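Malate dehydrogenase (Naegleria fowleri, PDB 6UM4) probably catalyses the reversible, NAD-dependent oxidation of malate to oxaloacetate. Local coordinates at residues Gln306-Glu311 with Asn393-Asp398; Asn229-Ser234 with Lys412-Leu417; Gly215-Leu220 with Pro238-Glu243; Lys196-Ile201 with Ala223-Thr228; Gly120-Glu125 with Lys341-Trp346. One frame throughout, in Å; residues are numbered along the deposited sequence.

Interaction 1: residues Gln306-Glu311 with Asn393-Asp398; sequences QWITNE and NSFSAD
A capped helix start in the alpha/beta C-terminal domain makes this contact: the first turn of helix 394-414 sends the ring of Phe395 to Ile308 and Thr309 on helix 305-317. Phe395 holds CG anti to its backbone N (chi1 175°), which reaches the ring out to the neighbouring helix. The nearest CA atoms, Thr309 CA and Phe395 CA, are 9.9 Å apart. The Thr309 hydroxyl OG1 approaches the far end of the ring obliquely and lies 3.5 Å from Phe395 CZ. It has its polar partner within its own helix, the carbonyl of Glu305 one turn back, and meets the ring only by van der Waals contact. Ile308 adds its CG2 methyl, 4.5 Å from Phe395 CE2, a looser touch. A long aromatic side chain suits the place because its ring reaches across most of the distance between the helices. Just before the helix, Asn393 acts as N-cap: its OD1 accepts from Ser396 N at 2.7 Å, with an N-H...O angle of 164° and the donor almost in line with the side-chain C=O. Ser396 OG bonds to Tyr285 OH of strand 285-287, while Ile308 and Trp307 rest on Leu288 beyond that strand, which places the helix pair beside a small antiparallel sheet.

Interaction 2: residues Asn229-Ser234 with Lys412-Leu417; sequences NAMITS and KIVENL
Ile232 on helix 226-235 of the Rossmann-type NAD binding domain packs against Val414 and Leu417, from the C-terminal part of helix 394-414 and the turn after it, close to the last modelled residue. The contact is therefore a buried piece of the interface between this domain and the C-terminal one, and it is made almost wholly of aliphatic carbon. Ile232 is central, since it touches both partners. Its CG1 lies beside the backbone N (chi1 -70°), and a second bend in the same sense (chi2 -65°) folds CD1 back so that this methyl serves the two. One is Val414 CG2, at 3.8 Å from Ile232 CD1; the other is Leu417, whose CB stands 3.9 Å from the same methyl. Val414 presents CG2 because its rotamer leaves CG1 anti to the carbonyl carbon and puts CG2 between the backbone N and carbonyl carbon, the crowded position. That branch also meets Ile232 CG1, so the valine methyl rests against the outer half of the isoleucine. Met231 arrives from the flank: its chain leaves anti to the backbone N and then bends twice, bringing CE to 4.1 Å from Val414 CG2. Its unbranched, flexible thioether chain can bend round to the valine, although its CB does not point at it. Leu417 packs on Ala199 of helix 191-212 as well, and the Asn236 side chain ties the two backbones by bonding to both Ile232 O and Leu417 O. This last oxygen is also 3.8 Å from Ile232 CD1.

Interaction 3: residues Gly215-Leu220 with Pro238-Glu243; sequences GDVLVL and PDIPPE
Val217 and Ile240 meet methyl to methyl, CG1 of the valine 3.7 Å from CD1 of the isoleucine, with the two side chains set at a slant to one another rather than alongside. Each is held in a shape that makes this possible. Ile240 carries CG1 beside its backbone N and then runs straight (chi2 -178°), so that CD1 is delivered well beyond the loop that bears it. Val217, in contrast, has only a short reach; its chi1 of 58° puts CG1 between the backbone N and carbonyl carbon and turns that branch to the isoleucine. The two segments frame a beta-alpha-beta unit of the Rossmann-type domain: residues 215-220 lead into strand 218-221, helix 226-235 follows, and residues 238-243 bring the chain back to the parallel neighbour, strand 245-247. Beta-branched residues fit here, one entering a strand and the other in an extended loop. Ile240 also lies on Leu209 of helix 191-212 and on Ile245, both of which Val219 touches too. At the more exposed end, Gly215 O lies 4.5 Å from Pro241 CD, a loose contact, while Glu243 pairs with Arg361 in a salt bridge.

Interaction 4: residues Lys196-Ile201 with Ala223-Thr228; sequences KDNAAI and ANPANT
Asn198, on helix 191-212, faces the turn formed by Asn224 and Pro225. From its CB the side chain first meets the proline, with Pro225 CD 4.2 Å away. The next atom, CG, lies 3.7 Å from Asn224 O, and that oxygen stands over the flat face of the amide, nearly straight above the carbon. Its distances to the two tip atoms are much the same, 3.7 Å to Asn198 OD1 and 3.9 Å to Asn198 ND2. An oxygen above the plane is not placed for an N-H of ND2, and the tip atoms bond to other groups: ND2 gives a hydrogen to Val194 O one turn earlier in the helix, and OD1 accepts from Lys183 N. With both ends held, the amide plane is fixed, and the carbonyl oxygen probably gains a mild dipolar attraction from the carbon beneath it. The peptide bond between Asn224 and Pro225 is cis. This turn follows strand 218-221 at the carboxyl edge of the parallel sheet, the edge where Rossmann domains characteristically place their dinucleotide. It leads straight into helix 226-235, with Pro225, a residue that has no N-H to give, at the N-cap. Asn224 shapes the turn as an Asx turn: its OD1 accepts from Ala226 N at 3.3 Å, in the carbonyl plane and on a lone pair, the N-H...O angle being 144°. Asn224 O also probably accepts from Asn229 ND2, one turn into that helix.

Interaction 5: residues Gly120-Glu125 with Lys341-Trp346; sequences GEMLGE and KHMHDW
His344 ND1 donates to Asp345 OD1 at 2.9 Å, almost within the ring plane and on the anti side of the carboxylate, and so fixes the rotation of a ring that meets Glu121 O and Met122 O across the contact. Asp345 OD2 in turn forms a salt bridge with Arg250. Met122 O has three carbons of His344 beside it: CA at 3.3 Å from the oxygen, in a CA-H...O contact, CB at 3.4 Å and CD2 at 3.5 Å. The preceding carbonyl, Glu121 O, comes to the edge of the imidazole close to its plane, 3.5 Å from His344 CD2, where a polarised ring C-H suits an oxygen. Next to the backbone contact the methionines lie side by side and point the same way, with Met122 SD 3.5 Å from Met343 CB. Met122 runs extended as far as SD and turns only at chi3 (83°), while Met343 is bent at chi2 and chi3; such unbranched, flexible chains can lie against each other and both touch Ile178 of strand 176-179. Nearby, Lys341 NZ reaches Gly153 O of the second subunit. The arrangement is an interdomain contact of the lactate/malate dehydrogenase fold: a loop of the Rossmann-type domain, between helix 108-118 and strand 129-134, against helix 332-348 of the C-terminal domain.

How the interactions relate
From the N terminus, interaction 5 opens first, at residues 120-125, and closes at 341-346, joining the two domains around a long loop. Interactions 4 and 3 nest inside it and cross each other, so helix 191-212, strand 218-221 and helix 226-235 are tied together within the Rossmann-type domain. Interaction 2 opens at 229-234, just after interaction 4 closes, crosses interactions 3 and 5, and closes at 412-417, near the end of the modelled chain, a second tie between the domains. Interaction 1 lies nested within it and crosses interaction 5. It shares helix 394-414 with interaction 2, but their centres are about 30 Å apart. Interaction 2 touches both 4 and 3, and 3 touches 5.

Interaction 1: residues Gln306-Glu311 with Asn393-Asp398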
# COMPACT_ATOMS: atom_id res chain seq x y z
N GLN A 306 24.11 27.17 -7.31
CA GLN A 306 23.90 26.89 -8.72
C GLN A 306 23.30 25.51 -8.92
O GLN A 306 22.43 25.31 -9.78
CB GLN A 306 25.20 27.05 -9.50
CG GLN A 306 25.72 28.48 -9.40
CD GLN A 306 26.87 28.76 -10.36
OE1 GLN A 306 27.34 27.86 -11.07
NE2 GLN A 306 27.32 30.02 -10.40
N TRP A 307 23.75 24.52 -8.14
CA TRP A 307 23.14 23.20 -8.21
C TRP A 307 21.69 23.27 -7.74
O TRP A 307 20.80 22.66 -8.35
CB TRP A 307 23.93 22.21 -7.36
CG TRP A 307 23.24 20.87 -7.23
CD1 TRP A 307 23.23 19.86 -8.15
CD2 TRP A 307 22.46 20.40 -6.12
NE1 TRP A 307 22.50 18.79 -7.67
CE2 TRP A 307 22.02 19.10 -6.43
CE3 TRP A 307 22.10 20.96 -4.89
CZ2 TRP A 307 21.23 18.35 -5.56
CZ3 TRP A 307 21.32 20.21 -4.02
CH2 TRP A 307 20.89 18.92 -4.36
N ILE A 308 21.43 24.02 -6.67
CA ILE A 308 20.06 24.20 -6.19
C ILE A 308 19.19 24.75 -7.31
O ILE A 308 18.12 24.22 -7.60
CB ILE A 308 20.05 25.14 -4.97
CG1 ILE A 308 20.77 24.49 -3.79
CG2 ILE A 308 18.62 25.51 -4.59
CD1 ILE A 308 20.75 25.35 -2.57
N THR A 309 19.67 25.82 -7.95
CA THR A 309 18.87 26.53 -8.93
C THR A 309 18.73 25.74 -10.23
O THR A 309 17.66 25.71 -10.84
CB THR A 309 19.49 27.89 -9.22
OG1 THR A 309 19.47 28.67 -8.02
CG2 THR A 309 18.68 28.63 -10.28
N ASN A 310 19.82 25.11 -10.68
CA ASN A 310 19.79 24.50 -12.01
C ASN A 310 19.37 23.05 -12.00
O ASN A 310 18.98 22.53 -13.05
CB ASN A 310 21.15 24.63 -12.69
CG ASN A 310 21.58 26.06 -12.85
OD1 ASN A 310 20.75 26.95 -13.04
ND2 ASN A 310 22.88 26.30 -12.85
N GLU A 311 19.48 22.36 -10.86
CA GLU A 311 19.14 20.95 -10.84
C GLU A 311 18.13 20.63 -9.75
O GLU A 311 17.03 20.15 -10.05
CB GLU A 311 20.40 20.11 -10.69
CG GLU A 311 21.35 20.22 -11.87
CD GLU A 311 22.48 19.20 -11.80
OE1 GLU A 311 22.19 17.98 -11.70
OE2 GLU A 311 23.65 19.63 -11.83
N ASN A 393 16.66 34.78 3.25
CA ASN A 393 17.52 35.55 2.37
C ASN A 393 16.79 35.96 1.10
O ASN A 393 15.66 35.55 0.82
CB ASN A 393 18.79 34.78 1.99
CG ASN A 393 18.52 33.43 1.36
OD1 ASN A 393 17.71 33.29 0.42
ND2 ASN A 393 19.27 32.44 1.81
N SER A 394 17.49 36.76 0.30
CA SER A 394 16.89 37.38 -0.88
C SER A 394 16.57 36.36 -1.96
O SER A 394 15.59 36.51 -2.69
CB SER A 394 17.84 38.46 -1.42
OG SER A 394 17.57 38.70 -2.79
N PHE A 395 17.40 35.33 -2.10
CA PHE A 395 17.06 34.28 -3.05
C PHE A 395 15.80 33.55 -2.62
O PHE A 395 14.91 33.29 -3.44
CB PHE A 395 18.20 33.28 -3.20
CG PHE A 395 17.84 32.12 -4.08
CD1 PHE A 395 17.61 32.31 -5.43
CD2 PHE A 395 17.71 30.84 -3.55
CE1 PHE A 395 17.27 31.25 -6.26
CE2 PHE A 395 17.38 29.78 -4.37
CZ PHE A 395 17.15 29.98 -5.73
N SER A 396 15.71 33.23 -1.33
CA SER A 396 14.49 32.60 -0.82
C SER A 396 13.29 33.53 -0.94
O SER A 396 12.20 33.09 -1.32
CB SER A 396 14.69 32.16 0.63
OG SER A 396 15.62 31.11 0.72
N ALA A 397 13.46 34.80 -0.57
CA ALA A 397 12.31 35.72 -0.61
C ALA A 397 11.76 35.84 -2.03
O ALA A 397 10.54 35.87 -2.23
CB ALA A 397 12.70 37.09 -0.07
N ASP A 398 12.65 35.92 -3.02
CA ASP A 398 12.22 36.00 -4.41
C ASP A 398 11.38 34.79 -4.79
O ASP A 398 10.34 34.93 -5.45
CB ASP A 398 13.43 36.07 -5.34
CG ASP A 398 14.15 37.41 -5.29
OD1 ASP A 398 13.67 38.38 -4.65
OD2 ASP A 398 15.22 37.46 -5.92

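Interaction 2: residues Asn229-Ser234 with Lys412-Leu417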
# COMPACT_ATOMS: atom_id res chain seq x y z
N ASN A 229 -8.01 24.70 -3.65
CA ASN A 229 -9.15 23.88 -3.25
C ASN A 229 -9.35 23.93 -1.74
O ASN A 229 -10.48 24.08 -1.26
CB ASN A 229 -8.94 22.43 -3.70
CG ASN A 229 -9.19 22.24 -5.19
OD1 ASN A 229 -9.84 23.06 -5.84
ND2 ASN A 229 -8.65 21.16 -5.74
N ALA A 230 -8.25 23.84 -0.97
CA ALA A 230 -8.35 23.90 0.49
C ALA A 230 -8.92 25.23 0.94
O ALA A 230 -9.78 25.29 1.85
CB ALA A 230 -6.97 23.68 1.10
N MET A 231 -8.46 26.32 0.32
CA MET A 231 -8.96 27.64 0.65
C MET A 231 -10.46 27.75 0.40
O MET A 231 -11.18 28.37 1.19
CB MET A 231 -8.21 28.68 -0.16
CG MET A 231 -8.62 30.10 0.22
SD MET A 231 -8.53 31.11 -1.25
CE MET A 231 -9.85 30.38 -2.19
N ILE A 232 -10.93 27.24 -0.74
CA ILE A 232 -12.36 27.26 -1.03
C ILE A 232 -13.13 26.40 -0.02
O ILE A 232 -14.24 26.75 0.41
CB ILE A 232 -12.63 26.79 -2.47
CG1 ILE A 232 -12.14 27.84 -3.46
CG2 ILE A 232 -14.13 26.57 -2.67
CD1 ILE A 232 -12.91 29.15 -3.37
N THR A 233 -12.59 25.23 0.32
CA THR A 233 -13.25 24.38 1.30
C THR A 233 -13.46 25.13 2.61
O THR A 233 -14.57 25.16 3.16
CB THR A 233 -12.42 23.12 1.56
OG1 THR A 233 -12.17 22.44 0.33
CG2 THR A 233 -13.16 22.19 2.52
N SER A 234 -12.38 25.75 3.11
CA SER A 234 -12.42 26.46 4.38
C SER A 234 -13.34 27.66 4.31
O SER A 234 -14.07 27.94 5.27
CB SER A 234 -11.00 26.88 4.76
OG SER A 234 -10.96 27.57 6.00
N LYS A 412 -7.94 34.99 -7.04
CA LYS A 412 -8.76 35.93 -7.79
C LYS A 412 -9.62 35.21 -8.82
O LYS A 412 -10.75 35.62 -9.08
CB LYS A 412 -7.89 36.98 -8.47
N ILE A 413 -9.10 34.13 -9.42
CA ILE A 413 -9.87 33.43 -10.44
C ILE A 413 -11.09 32.76 -9.83
O ILE A 413 -12.18 32.78 -10.42
CB ILE A 413 -8.97 32.42 -11.17
CG1 ILE A 413 -8.03 33.17 -12.11
CG2 ILE A 413 -9.83 31.36 -11.88
CD1 ILE A 413 -7.00 32.30 -12.75
N VAL A 414 -10.97 32.21 -8.62
CA VAL A 414 -12.08 31.48 -8.02
C VAL A 414 -12.82 32.31 -6.97
O VAL A 414 -13.64 31.75 -6.23
CB VAL A 414 -11.62 30.14 -7.41
CG1 VAL A 414 -10.95 29.30 -8.47
CG2 VAL A 414 -10.68 30.37 -6.21
N GLU A 415 -12.57 33.62 -6.92
CA GLU A 415 -13.10 34.45 -5.83
C GLU A 415 -14.61 34.38 -5.67
O GLU A 415 -15.13 34.63 -4.58
CB GLU A 415 -12.68 35.90 -6.04
CG GLU A 415 -13.39 36.58 -7.21
CD GLU A 415 -12.70 37.87 -7.64
OE1 GLU A 415 -11.77 38.32 -6.94
OE2 GLU A 415 -13.09 38.41 -8.70
N ASN A 416 -15.34 34.03 -6.73
CA ASN A 416 -16.80 34.01 -6.64
C ASN A 416 -17.35 32.80 -5.89
O ASN A 416 -18.55 32.75 -5.64
CB ASN A 416 -17.41 34.06 -8.04
CG ASN A 416 -17.21 35.40 -8.71
OD1 ASN A 416 -17.13 36.43 -8.04
ND2 ASN A 416 -17.10 35.39 -10.03
N LEU A 417 -16.50 31.83 -5.54
CA LEU A 417 -16.91 30.70 -4.72
C LEU A 417 -16.58 30.91 -3.25
O LEU A 417 -16.52 29.93 -2.49
CB LEU A 417 -16.29 29.42 -5.27
CG LEU A 417 -16.86 29.19 -6.68
CD1 LEU A 417 -15.80 29.23 -7.78
CD2 LEU A 417 -17.68 27.92 -6.73

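Interaction 3: residues Gly215-Leu220 with Pro238-Glu243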
# COMPACT_ATOMS: atom_id res chain seq x y z
N GLY A 215 -16.90 18.16 14.97
CA GLY A 215 -16.41 19.53 15.12
C GLY A 215 -14.90 19.65 15.00
O GLY A 215 -14.39 20.70 14.58
N ASP A 216 -14.16 18.61 15.41
CA ASP A 216 -12.70 18.61 15.40
C ASP A 216 -12.13 17.97 14.14
O ASP A 216 -10.97 17.54 14.16
CB ASP A 216 -12.16 17.88 16.63
CG ASP A 216 -12.50 18.58 17.93
OD1 ASP A 216 -12.71 19.81 17.92
OD2 ASP A 216 -12.54 17.89 18.98
N VAL A 217 -12.93 17.86 13.08
CA VAL A 217 -12.50 17.12 11.89
C VAL A 217 -11.23 17.74 11.32
O VAL A 217 -11.05 18.97 11.30
CB VAL A 217 -13.64 17.07 10.85
CG1 VAL A 217 -14.05 18.49 10.47
CG2 VAL A 217 -13.20 16.29 9.61
N LEU A 218 -10.31 16.88 10.88
CA LEU A 218 -9.13 17.31 10.14
C LEU A 218 -9.33 16.92 8.69
O LEU A 218 -9.72 15.78 8.40
CB LEU A 218 -7.84 16.70 10.71
CG LEU A 218 -7.59 16.95 12.20
CD1 LEU A 218 -6.30 16.27 12.65
CD2 LEU A 218 -7.56 18.48 12.54
N VAL A 219 -9.11 17.88 7.79
CA VAL A 219 -9.38 17.72 6.36
C VAL A 219 -8.07 17.90 5.60
O VAL A 219 -7.42 18.95 5.71
CB VAL A 219 -10.42 18.73 5.86
CG1 VAL A 219 -10.73 18.48 4.41
CG2 VAL A 219 -11.69 18.69 6.69
N LEU A 220 -7.72 16.90 4.79
CA LEU A 220 -6.54 16.96 3.94
C LEU A 220 -7.00 17.01 2.49
O LEU A 220 -7.76 16.15 2.05
CB LEU A 220 -5.63 15.74 4.18
CG LEU A 220 -4.49 15.60 3.17
CD1 LEU A 220 -3.58 16.84 3.20
CD2 LEU A 220 -3.70 14.33 3.41
N PRO A 238 -17.54 27.73 7.71
CA PRO A 238 -17.22 28.77 8.71
C PRO A 238 -17.06 28.26 10.13
O PRO A 238 -16.46 28.95 10.95
CB PRO A 238 -18.40 29.74 8.59
CG PRO A 238 -19.52 28.94 8.01
CD PRO A 238 -18.85 27.96 7.07
N ASP A 239 -17.59 27.08 10.45
CA ASP A 239 -17.45 26.55 11.80
C ASP A 239 -16.27 25.60 11.95
O ASP A 239 -16.03 25.07 13.05
CB ASP A 239 -18.75 25.86 12.23
CG ASP A 239 -19.90 26.83 12.27
OD1 ASP A 239 -19.87 27.76 13.10
OD2 ASP A 239 -20.82 26.69 11.43
N ILE A 240 -15.50 25.37 10.90
CA ILE A 240 -14.28 24.59 10.98
C ILE A 240 -13.10 25.55 11.12
O ILE A 240 -12.92 26.42 10.24
CB ILE A 240 -14.12 23.67 9.77
CG1 ILE A 240 -15.20 22.58 9.79
CG2 ILE A 240 -12.69 23.12 9.74
CD1 ILE A 240 -15.11 21.56 8.65
N PRO A 241 -12.30 25.44 12.17
CA PRO A 241 -11.08 26.24 12.27
C PRO A 241 -10.23 26.08 11.04
O PRO A 241 -9.96 24.95 10.59
CB PRO A 241 -10.39 25.67 13.52
CG PRO A 241 -11.50 25.05 14.31
CD PRO A 241 -12.46 24.53 13.31
N PRO A 242 -9.82 27.19 10.42
CA PRO A 242 -9.08 27.09 9.15
C PRO A 242 -7.85 26.22 9.24
O PRO A 242 -7.50 25.57 8.25
CB PRO A 242 -8.74 28.55 8.85
CG PRO A 242 -9.96 29.32 9.48
CD PRO A 242 -10.19 28.58 10.76
N GLU A 243 -7.19 26.15 10.40
CA GLU A 243 -6.00 25.32 10.56
C GLU A 243 -6.30 23.82 10.48
O GLU A 243 -5.37 23.02 10.34
CB GLU A 243 -5.31 25.64 11.88
CG GLU A 243 -4.36 26.82 11.79
CD GLU A 243 -5.09 28.15 11.71
OE1 GLU A 243 -6.32 28.17 11.96
OE2 GLU A 243 -4.42 29.16 11.37

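Interaction 4: residues Lys196-Ile201 with Ala223-Thr228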
# COMPACT_ATOMS: atom_id res chain seq x y z
N LYS A 196 -12.06 26.93 -11.48
CA LYS A 196 -13.43 27.24 -11.09
C LYS A 196 -14.26 25.98 -10.90
O LYS A 196 -15.03 25.88 -9.94
CB LYS A 196 -14.09 28.15 -12.13
CG LYS A 196 -13.36 29.47 -12.32
CD LYS A 196 -14.19 30.47 -13.11
CE LYS A 196 -13.70 30.62 -14.53
NZ LYS A 196 -14.37 31.80 -15.18
N ASP A 197 -14.13 25.00 -11.80
CA ASP A 197 -14.90 23.77 -11.66
C ASP A 197 -14.52 23.03 -10.38
O ASP A 197 -15.39 22.49 -9.69
CB ASP A 197 -14.71 22.87 -12.88
CG ASP A 197 -15.33 23.47 -14.13
OD1 ASP A 197 -16.07 24.47 -14.01
OD2 ASP A 197 -15.09 22.93 -15.23
N ASN A 198 -13.23 22.99 -10.05
CA ASN A 198 -12.84 22.33 -8.81
C ASN A 198 -13.26 23.15 -7.60
O ASN A 198 -13.68 22.59 -6.58
CB ASN A 198 -11.34 22.06 -8.81
CG ASN A 198 -10.99 20.82 -9.60
OD1 ASN A 198 -11.16 19.70 -9.12
ND2 ASN A 198 -10.54 21.01 -10.83
N ALA A 199 -13.18 24.48 -7.69
CA ALA A 199 -13.67 25.29 -6.58
C ALA A 199 -15.14 24.99 -6.30
O ALA A 199 -15.55 24.92 -5.14
CB ALA A 199 -13.45 26.78 -6.87
N ALA A 200 -15.95 24.79 -7.35
CA ALA A 200 -17.35 24.44 -7.17
C ALA A 200 -17.50 23.11 -6.45
O ALA A 200 -18.41 22.92 -5.63
CB ALA A 200 -18.07 24.42 -8.51
N ILE A 201 -16.62 22.15 -6.75
CA ILE A 201 -16.63 20.87 -6.05
C ILE A 201 -16.30 21.07 -4.57
O ILE A 201 -16.94 20.48 -3.69
CB ILE A 201 -15.66 19.87 -6.71
CG1 ILE A 201 -16.15 19.41 -8.08
CG2 ILE A 201 -15.38 18.68 -5.81
CD1 ILE A 201 -15.11 18.64 -8.84
N ALA A 223 -6.47 16.64 -4.07
CA ALA A 223 -6.83 16.99 -5.44
C ALA A 223 -6.34 18.39 -5.80
O ALA A 223 -6.41 19.31 -4.98
CB ALA A 223 -8.34 16.91 -5.63
N ASN A 224 -5.85 18.55 -7.04
CA ASN A 224 -5.37 19.83 -7.54
C ASN A 224 -6.50 20.72 -8.05
O ASN A 224 -7.56 20.22 -8.46
CB ASN A 224 -4.34 19.61 -8.64
CG ASN A 224 -2.95 19.47 -8.09
OD1 ASN A 224 -2.59 20.14 -7.11
ND2 ASN A 224 -2.15 18.60 -8.70
N PRO A 225 -6.33 22.06 -8.00
CA PRO A 225 -5.21 22.79 -7.38
C PRO A 225 -5.33 22.81 -5.85
O PRO A 225 -6.27 23.41 -5.28
CB PRO A 225 -5.33 24.19 -7.98
CG PRO A 225 -6.81 24.35 -8.22
CD PRO A 225 -7.29 22.97 -8.64
N ALA A 226 -4.39 22.11 -5.19
CA ALA A 226 -4.56 21.75 -3.79
C ALA A 226 -4.77 22.97 -2.91
O ALA A 226 -5.83 23.11 -2.29
CB ALA A 226 -3.36 20.94 -3.31
N ASN A 227 -3.80 23.89 -2.88
CA ASN A 227 -3.88 25.05 -1.98
C ASN A 227 -5.18 25.80 -2.16
O ASN A 227 -5.84 26.17 -1.18
CB ASN A 227 -2.72 26.03 -2.23
CG ASN A 227 -1.37 25.39 -2.01
OD1 ASN A 227 -1.13 24.27 -2.48
ND2 ASN A 227 -0.48 26.09 -1.30
N THR A 228 -5.55 26.06 -3.41
CA THR A 228 -6.76 26.81 -3.70
C THR A 228 -8.01 26.00 -3.35
O THR A 228 -8.99 26.55 -2.83
CB THR A 228 -6.75 27.20 -5.17
OG1 THR A 228 -5.56 27.97 -5.43
CG2 THR A 228 -7.97 28.04 -5.52

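Interaction 5: residues Gly120-Glu125 with Lys341-Trp346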
# COMPACT_ATOMS: atom_id res chain seq x y z
N GLY A 120 -3.80 0.13 10.08
CA GLY A 120 -3.43 0.85 11.28
C GLY A 120 -2.22 1.77 11.15
O GLY A 120 -1.82 2.38 12.15
N GLU A 121 -1.64 1.90 9.95
CA GLU A 121 -0.42 2.70 9.79
C GLU A 121 -0.70 4.20 9.93
O GLU A 121 0.07 4.92 10.57
CB GLU A 121 0.24 2.40 8.44
CG GLU A 121 1.54 3.16 8.15
CD GLU A 121 2.10 2.83 6.77
OE1 GLU A 121 1.48 1.98 6.09
OE2 GLU A 121 3.14 3.42 6.37
N MET A 122 -1.79 4.67 9.34
CA MET A 122 -2.04 6.11 9.35
C MET A 122 -2.30 6.63 10.75
O MET A 122 -1.74 7.67 11.14
CB MET A 122 -3.20 6.46 8.43
CG MET A 122 -3.40 7.97 8.33
SD MET A 122 -4.57 8.44 7.06
CE MET A 122 -6.11 8.23 7.95
N LEU A 123 -3.11 5.93 11.54
CA LEU A 123 -3.56 6.47 12.82
C LEU A 123 -3.08 5.69 14.03
O LEU A 123 -3.38 6.10 15.16
CB LEU A 123 -5.09 6.56 12.86
CG LEU A 123 -5.75 7.48 11.83
CD1 LEU A 123 -7.28 7.56 11.97
CD2 LEU A 123 -5.12 8.88 11.86
N GLY A 124 -2.37 4.57 13.85
CA GLY A 124 -1.86 3.82 14.98
C GLY A 124 -2.53 2.45 15.09
O GLY A 124 -3.71 2.27 14.78
N GLU A 125 -1.75 1.48 15.58
CA GLU A 125 -2.18 0.09 15.59
C GLU A 125 -3.31 -0.18 16.57
O GLU A 125 -3.94 -1.24 16.48
CB GLU A 125 -1.00 -0.83 15.92
N LYS A 341 1.63 9.80 5.29
CA LYS A 341 2.58 10.50 6.15
C LYS A 341 2.01 11.83 6.65
O LYS A 341 2.17 12.19 7.83
CB LYS A 341 3.91 10.72 5.43
CG LYS A 341 4.82 9.46 5.30
CD LYS A 341 6.07 9.81 4.52
CE LYS A 341 7.16 8.74 4.63
NZ LYS A 341 6.90 7.53 3.79
N HIS A 342 1.36 12.59 5.77
CA HIS A 342 0.78 13.87 6.18
C HIS A 342 -0.23 13.68 7.31
O HIS A 342 -0.16 14.37 8.34
CB HIS A 342 0.13 14.56 4.98
CG HIS A 342 -0.58 15.84 5.32
ND1 HIS A 342 -0.21 17.06 4.79
CD2 HIS A 342 -1.64 16.09 6.12
CE1 HIS A 342 -1.00 18.01 5.26
NE2 HIS A 342 -1.88 17.45 6.07
N MET A 343 -1.19 12.76 7.14
CA MET A 343 -2.19 12.56 8.19
C MET A 343 -1.57 11.99 9.45
O MET A 343 -1.90 12.41 10.57
CB MET A 343 -3.30 11.63 7.69
CG MET A 343 -4.13 12.24 6.61
SD MET A 343 -4.84 13.77 7.21
CE MET A 343 -5.63 13.23 8.74
N HIS A 344 -0.67 11.01 9.30
CA HIS A 344 -0.04 10.39 10.44
C HIS A 344 0.66 11.42 11.32
O HIS A 344 0.47 11.43 12.55
CB HIS A 344 0.96 9.33 9.96
CG HIS A 344 1.83 8.82 11.06
ND1 HIS A 344 2.95 9.50 11.50
CD2 HIS A 344 1.73 7.72 11.84
CE1 HIS A 344 3.50 8.84 12.50
NE2 HIS A 344 2.78 7.75 12.72
N ASP A 345 1.49 12.27 10.72
CA ASP A 345 2.18 13.33 11.46
C ASP A 345 1.21 14.36 12.03
O ASP A 345 1.39 14.84 13.16
CB ASP A 345 3.22 13.99 10.54
CG ASP A 345 4.34 13.02 10.10
OD1 ASP A 345 4.38 11.87 10.61
OD2 ASP A 345 5.18 13.40 9.25
N TRP A 346 0.16 14.71 11.28
CA TRP A 346 -0.84 15.66 11.79
C TRP A 346 -1.45 15.16 13.09
O TRP A 346 -1.63 15.94 14.05
CB TRP A 346 -1.94 15.86 10.73
CG TRP A 346 -2.72 17.16 10.80
CD1 TRP A 346 -2.61 18.15 11.74
CD2 TRP A 346 -3.72 17.62 9.86
NE1 TRP A 346 -3.48 19.19 11.45
CE2 TRP A 346 -4.16 18.89 10.30
CE3 TRP A 346 -4.28 17.06 8.70
CZ2 TRP A 346 -5.14 19.62 9.61
CZ3 TRP A 346 -5.24 17.80 8.01
CH2 TRP A 346 -5.67 19.06 8.48